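Local structure of thiamin pyrophosphokinase (Saccharomyces cerevisiae, 1IG0) at residues L27-I31 with H32-D36; D126-K129 with C130-I134; I298-K301 with D302-L306. The protein catalyses the transfer of pyrophosphate from ATP to thiamine, making thiamine diphosphate and AMP, and is the only yeast enzyme able to do so. All blocks are in the same frame, centred on the assembly; numbering follows the deposited sequence.

Contact 1. Residues L27-I31 with H32-D36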
ATOM      1  N   LEU B  27      -6.587  10.793 -18.401  1.00 31.72           N
ATOM      2  CA  LEU B  27      -6.708   9.579 -17.598  1.00 31.39           C
ATOM      3  C   LEU B  27      -6.930   8.310 -18.412  1.00 31.11           C
ATOM      4  O   LEU B  27      -6.400   7.252 -18.074  1.00 30.43           O
ATOM      5  CB  LEU B  27      -7.837   9.736 -16.575  1.00 30.79           C
ATOM      6  CG  LEU B  27      -7.556  10.700 -15.418  1.00 30.85           C
ATOM      7  CD1 LEU B  27      -8.785  10.810 -14.533  1.00 30.38           C
ATOM      8  CD2 LEU B  27      -6.363  10.198 -14.617  1.00 30.41           C
ATOM      9  N   LYS B  28      -7.709   8.410 -19.484  1.00 31.48           N
ATOM     10  CA  LYS B  28      -7.988   7.251 -20.326  1.00 32.58           C
ATOM     11  C   LYS B  28      -6.738   6.678 -20.983  1.00 32.44           C
ATOM     12  O   LYS B  28      -6.646   5.472 -21.215  1.00 32.26           O
ATOM     13  CB  LYS B  28      -9.001   7.616 -21.412  1.00 34.15           C
ATOM     14  CG  LYS B  28     -10.422   7.756 -20.904  1.00 36.05           C
ATOM     15  CD  LYS B  28     -11.353   8.226 -22.005  1.00 37.83           C
ATOM     16  CE  LYS B  28     -12.784   8.317 -21.507  1.00 39.02           C
ATOM     17  NZ  LYS B  28     -13.658   9.019 -22.483  1.00 40.59           N
ATOM     18  N   GLU B  29      -5.775   7.546 -21.274  1.00 31.95           N
ATOM     19  CA  GLU B  29      -4.541   7.127 -21.926  1.00 32.88           C
ATOM     20  C   GLU B  29      -3.698   6.205 -21.051  1.00 31.68           C
ATOM     21  O   GLU B  29      -2.800   5.522 -21.545  1.00 30.97           O
ATOM     22  CB  GLU B  29      -3.734   8.359 -22.339  1.00 35.38           C
ATOM     23  CG  GLU B  29      -4.576   9.402 -23.060  1.00 39.78           C
ATOM     24  CD  GLU B  29      -3.759  10.554 -23.606  1.00 41.81           C
ATOM     25  OE1 GLU B  29      -2.943  11.121 -22.849  1.00 43.38           O
ATOM     26  OE2 GLU B  29      -3.944  10.897 -24.792  1.00 43.15           O
ATOM     27  N   LEU B  30      -3.987   6.185 -19.754  1.00 29.78           N
ATOM     28  CA  LEU B  30      -3.258   5.325 -18.828  1.00 28.85           C
ATOM     29  C   LEU B  30      -3.647   3.875 -19.089  1.00 27.78           C
ATOM     30  O   LEU B  30      -2.869   2.956 -18.837  1.00 27.31           O
ATOM     31  CB  LEU B  30      -3.597   5.684 -17.376  1.00 28.88           C
ATOM     32  CG  LEU B  30      -3.156   7.051 -16.843  1.00 29.07           C
ATOM     33  CD1 LEU B  30      -3.784   7.290 -15.479  1.00 29.57           C
ATOM     34  CD2 LEU B  30      -1.639   7.112 -16.752  1.00 29.12           C
ATOM     35  N   ILE B  31      -4.859   3.687 -19.602  1.00 26.53           N
ATOM     36  CA  ILE B  31      -5.385   2.359 -19.894  1.00 26.55           C
ATOM     37  C   ILE B  31      -5.397   2.058 -21.388  1.00 26.89           C
ATOM     38  O   ILE B  31      -5.128   0.931 -21.804  1.00 26.00           O
ATOM     39  CB  ILE B  31      -6.826   2.217 -19.360  1.00 26.30           C
ATOM     40  CG1 ILE B  31      -6.849   2.487 -17.855  1.00 25.81           C
ATOM     41  CG2 ILE B  31      -7.363   0.822 -19.659  1.00 26.95           C
ATOM     42  CD1 ILE B  31      -8.245   2.578 -17.267  1.00 26.04           C
ATOM     43  N   HIS B  32      -5.716   3.068 -22.190  1.00 26.67           N
ATOM     44  CA  HIS B  32      -5.772   2.911 -23.640  1.00 28.12           C
ATOM     45  C   HIS B  32      -4.563   3.587 -24.288  1.00 28.26           C
ATOM     46  O   HIS B  32      -4.567   4.793 -24.532  1.00 28.67           O
ATOM     47  CB  HIS B  32      -7.085   3.510 -24.167  1.00 28.36           C
ATOM     48  CG  HIS B  32      -7.328   3.280 -25.627  1.00 29.57           C
ATOM     49  ND1 HIS B  32      -8.592   3.294 -26.177  1.00 29.82           N
ATOM     50  CD2 HIS B  32      -6.475   3.055 -26.655  1.00 30.07           C
ATOM     51  CE1 HIS B  32      -8.508   3.086 -27.479  1.00 29.99           C
ATOM     52  NE2 HIS B  32      -7.234   2.938 -27.794  1.00 30.15           N
ATOM     53  N   PRO B  33      -3.508   2.805 -24.572  1.00 28.94           N
ATOM     54  CA  PRO B  33      -2.270   3.291 -25.191  1.00 30.13           C
ATOM     55  C   PRO B  33      -2.519   4.060 -26.487  1.00 31.82           C
ATOM     56  O   PRO B  33      -3.482   3.790 -27.205  1.00 31.34           O
ATOM     57  CB  PRO B  33      -1.484   2.005 -25.439  1.00 29.81           C
ATOM     58  CG  PRO B  33      -1.949   1.108 -24.337  1.00 29.66           C
ATOM     59  CD  PRO B  33      -3.434   1.352 -24.339  1.00 28.83           C
ATOM     60  N   ASN B  34      -1.647   5.017 -26.784  1.00 33.84           N
ATOM     61  CA  ASN B  34      -1.779   5.805 -28.002  1.00 36.50           C
ATOM     62  C   ASN B  34      -1.264   4.984 -29.179  1.00 37.55           C
ATOM     63  O   ASN B  34      -0.375   4.146 -29.021  1.00 36.72           O
ATOM     64  CB  ASN B  34      -0.995   7.114 -27.877  1.00 38.87           C
ATOM     65  CG  ASN B  34      -1.493   7.982 -26.734  1.00 41.16           C
ATOM     66  OD1 ASN B  34      -2.692   8.232 -26.606  1.00 42.14           O
ATOM     67  ND2 ASN B  34      -0.571   8.455 -25.903  1.00 42.42           N
ATOM     68  N   GLU B  35      -1.824   5.229 -30.358  1.00 39.07           N
ATOM     69  CA  GLU B  35      -1.449   4.493 -31.559  1.00 40.56           C
ATOM     70  C   GLU B  35       0.033   4.451 -31.926  1.00 39.97           C
ATOM     71  O   GLU B  35       0.509   3.444 -32.449  1.00 39.88           O
ATOM     72  CB  GLU B  35      -2.240   5.013 -32.768  1.00 42.60           C
ATOM     73  CG  GLU B  35      -2.781   6.437 -32.651  1.00 45.94           C
ATOM     74  CD  GLU B  35      -4.158   6.491 -32.010  1.00 47.40           C
ATOM     75  OE1 GLU B  35      -4.251   6.362 -30.772  1.00 48.62           O
ATOM     76  OE2 GLU B  35      -5.152   6.654 -32.751  1.00 48.41           O
ATOM     77  N   ASP B  36       0.765   5.526 -31.649  1.00 39.51           N
ATOM     78  CA  ASP B  36       2.181   5.603 -32.010  1.00 39.08           C
ATOM     79  C   ASP B  36       3.165   5.006 -31.002  1.00 36.98           C
ATOM     80  O   ASP B  36       4.349   4.860 -31.307  1.00 37.95           O
ATOM     81  CB  ASP B  36       2.569   7.064 -32.265  1.00 41.32           C
ATOM     82  CG  ASP B  36       3.843   7.203 -33.086  1.00 44.06           C
ATOM     83  OD1 ASP B  36       4.667   6.263 -33.092  1.00 44.76           O
ATOM     84  OD2 ASP B  36       4.028   8.266 -33.719  1.00 45.87           O
TER
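Lys28 and His32 join the end of a short helical turn to the extended chain that follows: His32 N donates to Lys28 O at 2.8 Å, with 167° at the hydrogen. The same carbonyl also accepts from Ile31 N, so one oxygen gathers two successive amides and finishes the turn. The side chain of Glu29 can be followed outward from there. CB carries it out, and the first approach is at CG, 4.2 Å from Asn34 OD1. An extended chi2 (-174°) takes the carboxylate on toward Asn34: CD comes closer, and OE2 ends 3.5 Å from Asn34 OD1, with the two planes 74° apart. OE1 accepts from Asn26 N, while Asn26 OD1 accepts from Lys28 N, tying the start of the turn. Pro33, which has no amide hydrogen to offer, suits the place where the helical bonding stops. Ile31, apolar and buried, packs on Met221 of strand 216-221, Leu226 of strand 225-230 and the C-terminal Leu319, holding the loop between strands 23-26 and 38-43 against the large sheet. Glu29 OE2 and Asn34 OD1 are both acceptors, so their pairing probably adds no attraction, and the turn depends on its backbone bonds and on Asn26.

Contact 2. Residues D126-K129 with C130-I134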
ATOM      1  N   ASP B 126      11.080  -9.735  -9.402  1.00 20.02           N
ATOM      2  CA  ASP B 126      10.540 -10.242 -10.651  1.00 20.36           C
ATOM      3  C   ASP B 126      10.096  -9.042 -11.478  1.00 19.62           C
ATOM      4  O   ASP B 126      10.134  -9.075 -12.707  1.00 18.61           O
ATOM      5  CB  ASP B 126       9.348 -11.166 -10.399  1.00 21.86           C
ATOM      6  CG  ASP B 126       9.756 -12.493  -9.789  1.00 22.27           C
ATOM      7  OD1 ASP B 126      10.778 -13.063 -10.226  1.00 23.30           O
ATOM      8  OD2 ASP B 126       9.044 -12.972  -8.884  1.00 27.16           O
ATOM      9  N   PHE B 127       9.682  -7.978 -10.795  1.00 19.56           N
ATOM     10  CA  PHE B 127       9.237  -6.764 -11.467  1.00 19.34           C
ATOM     11  C   PHE B 127      10.388  -6.194 -12.297  1.00 18.78           C
ATOM     12  O   PHE B 127      10.221  -5.891 -13.477  1.00 16.68           O
ATOM     13  CB  PHE B 127       8.770  -5.730 -10.436  1.00 21.66           C
ATOM     14  CG  PHE B 127       7.818  -4.703 -10.989  1.00 22.93           C
ATOM     15  CD1 PHE B 127       6.599  -4.463 -10.362  1.00 24.11           C
ATOM     16  CD2 PHE B 127       8.132  -3.982 -12.136  1.00 23.44           C
ATOM     17  CE1 PHE B 127       5.708  -3.520 -10.868  1.00 24.18           C
ATOM     18  CE2 PHE B 127       7.247  -3.037 -12.650  1.00 23.95           C
ATOM     19  CZ  PHE B 127       6.033  -2.806 -12.016  1.00 24.13           C
ATOM     20  N   THR B 128      11.556  -6.052 -11.677  1.00 17.90           N
ATOM     21  CA  THR B 128      12.722  -5.525 -12.379  1.00 18.26           C
ATOM     22  C   THR B 128      13.111  -6.450 -13.524  1.00 18.00           C
ATOM     23  O   THR B 128      13.519  -5.989 -14.589  1.00 18.72           O
ATOM     24  CB  THR B 128      13.924  -5.357 -11.430  1.00 18.41           C
ATOM     25  OG1 THR B 128      13.608  -4.375 -10.437  1.00 18.55           O
ATOM     26  CG2 THR B 128      15.157  -4.905 -12.203  1.00 19.65           C
ATOM     27  N   LYS B 129      12.989  -7.756 -13.306  1.00 18.32           N
ATOM     28  CA  LYS B 129      13.312  -8.726 -14.346  1.00 17.97           C
ATOM     29  C   LYS B 129      12.375  -8.509 -15.537  1.00 18.18           C
ATOM     30  O   LYS B 129      12.783  -8.602 -16.699  1.00 17.12           O
ATOM     31  CB  LYS B 129      13.147 -10.154 -13.814  1.00 18.78           C
ATOM     32  CG  LYS B 129      14.162 -10.567 -12.754  1.00 18.78           C
ATOM     33  CD  LYS B 129      13.921 -12.001 -12.301  1.00 20.42           C
ATOM     34  CE  LYS B 129      15.010 -12.485 -11.354  1.00 21.88           C
ATOM     35  NZ  LYS B 129      15.056 -11.724 -10.073  1.00 21.68           N
ATOM     36  N   CYS B 130      11.116  -8.206 -15.236  1.00 17.20           N
ATOM     37  CA  CYS B 130      10.114  -7.980 -16.268  1.00 17.92           C
ATOM     38  C   CYS B 130      10.340  -6.710 -17.077  1.00 17.76           C
ATOM     39  O   CYS B 130      10.334  -6.753 -18.305  1.00 17.92           O
ATOM     40  CB  CYS B 130       8.713  -7.949 -15.650  1.00 18.47           C
ATOM     41  SG  CYS B 130       8.115  -9.558 -15.086  1.00 20.71           S
ATOM     42  N   VAL B 131      10.535  -5.578 -16.405  1.00 17.54           N
ATOM     43  CA  VAL B 131      10.744  -4.325 -17.123  1.00 17.83           C
ATOM     44  C   VAL B 131      12.025  -4.347 -17.954  1.00 17.09           C
ATOM     45  O   VAL B 131      12.079  -3.753 -19.034  1.00 16.83           O
ATOM     46  CB  VAL B 131      10.760  -3.107 -16.165  1.00 18.33           C
ATOM     47  CG1 VAL B 131       9.374  -2.908 -15.559  1.00 19.18           C
ATOM     48  CG2 VAL B 131      11.790  -3.309 -15.075  1.00 18.50           C
ATOM     49  N   ASN B 132      13.059  -5.021 -17.460  1.00 16.59           N
ATOM     50  CA  ASN B 132      14.303  -5.124 -18.217  1.00 17.05           C
ATOM     51  C   ASN B 132      13.990  -5.913 -19.485  1.00 17.01           C
ATOM     52  O   ASN B 132      14.418  -5.550 -20.580  1.00 17.09           O
ATOM     53  CB  ASN B 132      15.382  -5.863 -17.417  1.00 18.14           C
ATOM     54  CG  ASN B 132      16.074  -4.973 -16.400  1.00 19.22           C
ATOM     55  OD1 ASN B 132      16.995  -5.407 -15.707  1.00 19.98           O
ATOM     56  ND2 ASN B 132      15.636  -3.722 -16.307  1.00 19.00           N
ATOM     57  N   LEU B 133      13.241  -6.998 -19.316  1.00 16.58           N
ATOM     58  CA  LEU B 133      12.839  -7.856 -20.425  1.00 16.97           C
ATOM     59  C   LEU B 133      11.991  -7.082 -21.425  1.00 17.28           C
ATOM     60  O   LEU B 133      12.208  -7.163 -22.634  1.00 16.23           O
ATOM     61  CB  LEU B 133      12.034  -9.045 -19.899  1.00 17.48           C
ATOM     62  CG  LEU B 133      11.276  -9.875 -20.939  1.00 18.11           C
ATOM     63  CD1 LEU B 133      12.259 -10.539 -21.891  1.00 18.32           C
ATOM     64  CD2 LEU B 133      10.423 -10.921 -20.231  1.00 18.95           C
ATOM     65  N   ILE B 134      11.017  -6.337 -20.913  1.00 17.17           N
ATOM     66  CA  ILE B 134      10.127  -5.551 -21.756  1.00 17.34           C
ATOM     67  C   ILE B 134      10.898  -4.552 -22.614  1.00 17.78           C
ATOM     68  O   ILE B 134      10.637  -4.424 -23.812  1.00 17.02           O
ATOM     69  CB  ILE B 134       9.082  -4.804 -20.900  1.00 17.70           C
ATOM     70  CG1 ILE B 134       8.136  -5.823 -20.256  1.00 18.68           C
ATOM     71  CG2 ILE B 134       8.304  -3.814 -21.760  1.00 17.55           C
ATOM     72  CD1 ILE B 134       7.216  -5.242 -19.206  1.00 18.54           C
TER
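Phe127 and Val131 meet one turn apart on the alpha-helix 126-139, within the catalytic domain of the enzyme. Val131 CG1 sits at the edge of the phenyl ring, in its plane, 3.6 Å from Phe127 CE2. The ring reaches it because CG lies across from the backbone N (chi1 -157°), which swings the phenyl along the helix toward the following turn. Flat and wholly apolar, it can touch Val131 by its rim, while Leu218 and Tyr220 of strand 216-221 and residues of helix 196-212 are among its other neighbours.

A second pair, Thr128 and Asn132, runs side by side in the same direction, Thr128 CG2 standing 4.0 Å from Asn132 OD1. Thr128 OG1 and Asn132 OD1 bond to other helices: OG1 to Gln205 NE2, OD1 to His166 ND1. Small polar residues suit this flank, where the helix must bond to its neighbours as well as pack. On another side Cys130, compact enough to lie close to a sheet, rests on Val66 and Ala68 of strand 64-68.

Behind these side chains stands the helical backbone, which fixes their spacing. Four successive i to i+4 bonds cross the contact, the straightest being Val131 N to Phe127 O at 3.0 Å and 167°. Farther out, Thr125, one of the residues of a thiamine pocket, uses its OG1 to accept from Thr128 N, and the side chain of Asp126 lies about 5 Å from the bound thiamine. The helix thus begins beside the substrate. Lys129, long enough to reach back over this first turn, bends at its last torsion (chi4 64°), bringing NZ to Thr121 O and to the hydroxyl OG of Ser124.

Contact 3. Residues I298-K301 with D302-L306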
ATOM      1  N   ILE B 298      -2.011  20.081 -11.116  1.00 19.98           N
ATOM      2  CA  ILE B 298      -1.231  19.803  -9.915  1.00 20.11           C
ATOM      3  C   ILE B 298       0.225  20.178 -10.159  1.00 20.67           C
ATOM      4  O   ILE B 298       0.865  19.656 -11.071  1.00 21.38           O
ATOM      5  CB  ILE B 298      -1.314  18.312  -9.523  1.00 20.35           C
ATOM      6  CG1 ILE B 298      -2.758  17.957  -9.161  1.00 19.11           C
ATOM      7  CG2 ILE B 298      -0.391  18.030  -8.336  1.00 20.12           C
ATOM      8  CD1 ILE B 298      -2.991  16.485  -8.890  1.00 20.53           C
ATOM      9  N   ASP B 299       0.737  21.090  -9.339  1.00 20.38           N
ATOM     10  CA  ASP B 299       2.111  21.557  -9.465  1.00 20.76           C
ATOM     11  C   ASP B 299       2.894  21.271  -8.190  1.00 21.09           C
ATOM     12  O   ASP B 299       2.699  21.932  -7.168  1.00 20.86           O
ATOM     13  CB  ASP B 299       2.122  23.061  -9.752  1.00 21.78           C
ATOM     14  CG  ASP B 299       3.518  23.605  -9.994  1.00 22.43           C
ATOM     15  OD1 ASP B 299       4.492  22.837  -9.860  1.00 22.93           O
ATOM     16  OD2 ASP B 299       3.640  24.805 -10.318  1.00 23.80           O
ATOM     17  N   THR B 300       3.775  20.279  -8.254  1.00 21.20           N
ATOM     18  CA  THR B 300       4.595  19.906  -7.109  1.00 21.00           C
ATOM     19  C   THR B 300       6.069  20.180  -7.380  1.00 21.48           C
ATOM     20  O   THR B 300       6.504  20.210  -8.532  1.00 21.60           O
ATOM     21  CB  THR B 300       4.423  18.414  -6.757  1.00 21.25           C
ATOM     22  OG1 THR B 300       4.677  17.612  -7.918  1.00 21.59           O
ATOM     23  CG2 THR B 300       3.013  18.151  -6.247  1.00 21.42           C
ATOM     24  N   LYS B 301       6.831  20.379  -6.308  1.00 23.11           N
ATOM     25  CA  LYS B 301       8.262  20.658  -6.402  1.00 24.42           C
ATOM     26  C   LYS B 301       9.022  19.426  -6.888  1.00 24.11           C
ATOM     27  O   LYS B 301       9.995  19.535  -7.636  1.00 23.74           O
ATOM     28  CB  LYS B 301       8.790  21.084  -5.032  1.00 26.25           C
ATOM     29  CG  LYS B 301      10.180  21.690  -5.049  1.00 30.24           C
ATOM     30  CD  LYS B 301      10.648  21.966  -3.631  1.00 32.26           C
ATOM     31  CE  LYS B 301      11.780  22.974  -3.607  1.00 34.97           C
ATOM     32  NZ  LYS B 301      11.319  24.301  -4.098  1.00 36.59           N
ATOM     33  N   ASP B 302       8.574  18.256  -6.446  1.00 23.55           N
ATOM     34  CA  ASP B 302       9.187  16.991  -6.835  1.00 22.80           C
ATOM     35  C   ASP B 302       8.082  16.046  -7.292  1.00 22.42           C
ATOM     36  O   ASP B 302       6.912  16.264  -6.978  1.00 21.44           O
ATOM     37  CB  ASP B 302       9.932  16.364  -5.653  1.00 22.69           C
ATOM     38  CG  ASP B 302      10.906  17.326  -4.997  1.00 23.88           C
ATOM     39  OD1 ASP B 302      10.500  18.039  -4.057  1.00 25.21           O
ATOM     40  OD2 ASP B 302      12.076  17.375  -5.428  1.00 25.00           O
ATOM     41  N   ASP B 303       8.444  15.003  -8.031  1.00 21.90           N
ATOM     42  CA  ASP B 303       7.450  14.046  -8.505  1.00 21.29           C
ATOM     43  C   ASP B 303       6.698  13.458  -7.320  1.00 20.47           C
ATOM     44  O   ASP B 303       7.263  13.281  -6.241  1.00 19.76           O
ATOM     45  CB  ASP B 303       8.104  12.893  -9.278  1.00 22.32           C
ATOM     46  CG  ASP B 303       8.863  13.357 -10.503  1.00 24.85           C
ATOM     47  OD1 ASP B 303       8.574  14.460 -11.010  1.00 24.88           O
ATOM     48  OD2 ASP B 303       9.741  12.599 -10.970  1.00 26.40           O
ATOM     49  N   ILE B 304       5.419  13.164  -7.520  1.00 19.50           N
ATOM     50  CA  ILE B 304       4.611  12.561  -6.470  1.00 20.00           C
ATOM     51  C   ILE B 304       3.750  11.467  -7.082  1.00 19.01           C
ATOM     52  O   ILE B 304       3.603  11.391  -8.302  1.00 19.46           O
ATOM     53  CB  ILE B 304       3.673  13.582  -5.785  1.00 20.64           C
ATOM     54  CG1 ILE B 304       2.604  14.059  -6.770  1.00 21.76           C
ATOM     55  CG2 ILE B 304       4.479  14.755  -5.250  1.00 22.84           C
ATOM     56  CD1 ILE B 304       1.396  14.692  -6.088  1.00 24.81           C
ATOM     57  N   ILE B 305       3.187  10.617  -6.232  1.00 18.90           N
ATOM     58  CA  ILE B 305       2.326   9.541  -6.698  1.00 18.76           C
ATOM     59  C   ILE B 305       0.878   9.983  -6.548  1.00 18.90           C
ATOM     60  O   ILE B 305       0.507  10.585  -5.542  1.00 18.05           O
ATOM     61  CB  ILE B 305       2.526   8.254  -5.875  1.00 18.70           C
ATOM     62  CG1 ILE B 305       4.003   7.847  -5.893  1.00 19.51           C
ATOM     63  CG2 ILE B 305       1.653   7.138  -6.437  1.00 19.91           C
ATOM     64  CD1 ILE B 305       4.565   7.588  -7.284  1.00 20.63           C
ATOM     65  N   LEU B 306       0.066   9.688  -7.555  1.00 18.65           N
ATOM     66  CA  LEU B 306      -1.342  10.045  -7.524  1.00 19.62           C
ATOM     67  C   LEU B 306      -2.165   8.779  -7.675  1.00 19.37           C
ATOM     68  O   LEU B 306      -1.843   7.907  -8.484  1.00 18.93           O
ATOM     69  CB  LEU B 306      -1.677  11.005  -8.667  1.00 20.74           C
ATOM     70  CG  LEU B 306      -3.115  11.517  -8.737  1.00 23.40           C
ATOM     71  CD1 LEU B 306      -3.356  12.519  -7.623  1.00 24.93           C
ATOM     72  CD2 LEU B 306      -3.356  12.165 -10.083  1.00 24.09           C
TER
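Thr300 and Ile304 face each other across the connection between strand 295-300 and strand 304-310, which belong to different sheets of a beta sandwich. The short strand segments run nearly antiparallel, at 153°, but their axes stay 9.8 Å apart, so side chains and not strand-to-strand bonds fill the interval. The packed part lies inside: Thr300 CG2 touches Ile304 CD1 at 3.8 Å, the two side chains crossing at a slant. Deeper in, Ile298 CD1 approaches Leu306 CD1 at 4.2 Å. Branched and long aliphatic residues suit this interior, and Ile237 of strand 235-238 touches both Ile298 and Leu306.

Toward the turn the contact becomes looser and more polar. Lys301 is exposed; its aliphatic part lies alongside Asp302, CB being 3.6 Å from Asp302 OD1, whereas the charged end leads off and NZ stays 6.3 Å from Asp302 OD1, too far for a salt bridge. That carboxylate oxygen has its partner in Thr260 OG1. Asp303 next door forms a salt bridge with Lys231, tying the turn to the chain after strand 225-230.

Between the oily and the polar sides stands Thr300, whose methyl serves one and whose hydroxyl serves the other. With chi1 at 54° the hydroxyl is tucked over its own backbone, flanked by N and C, and Thr300 OG1 donates to Asp302 O at 2.8 Å, approaching from above the carbonyl plane.

In the fold
All three contacts are local, each within one continuous run of chain, yet they sit in different surroundings. Contacts 2 and 3 are buried, one on a helix against the parallel strands of the large sheet, the other between two sheets; contact 1 is partly buried, with an exposed tail. Contacts 1 and 3 share neighbours, for Phe228 of strand 225-230 touches Leu27 and Leu30 as well as Leu306, although their nearest atoms remain about 6 Å apart. Contact 2 stands about 12 Å from either at the nearest atoms. Backbone bonds dominate contacts 1 and 2, whereas contact 3 relies on aliphatic packing and one hydroxyl.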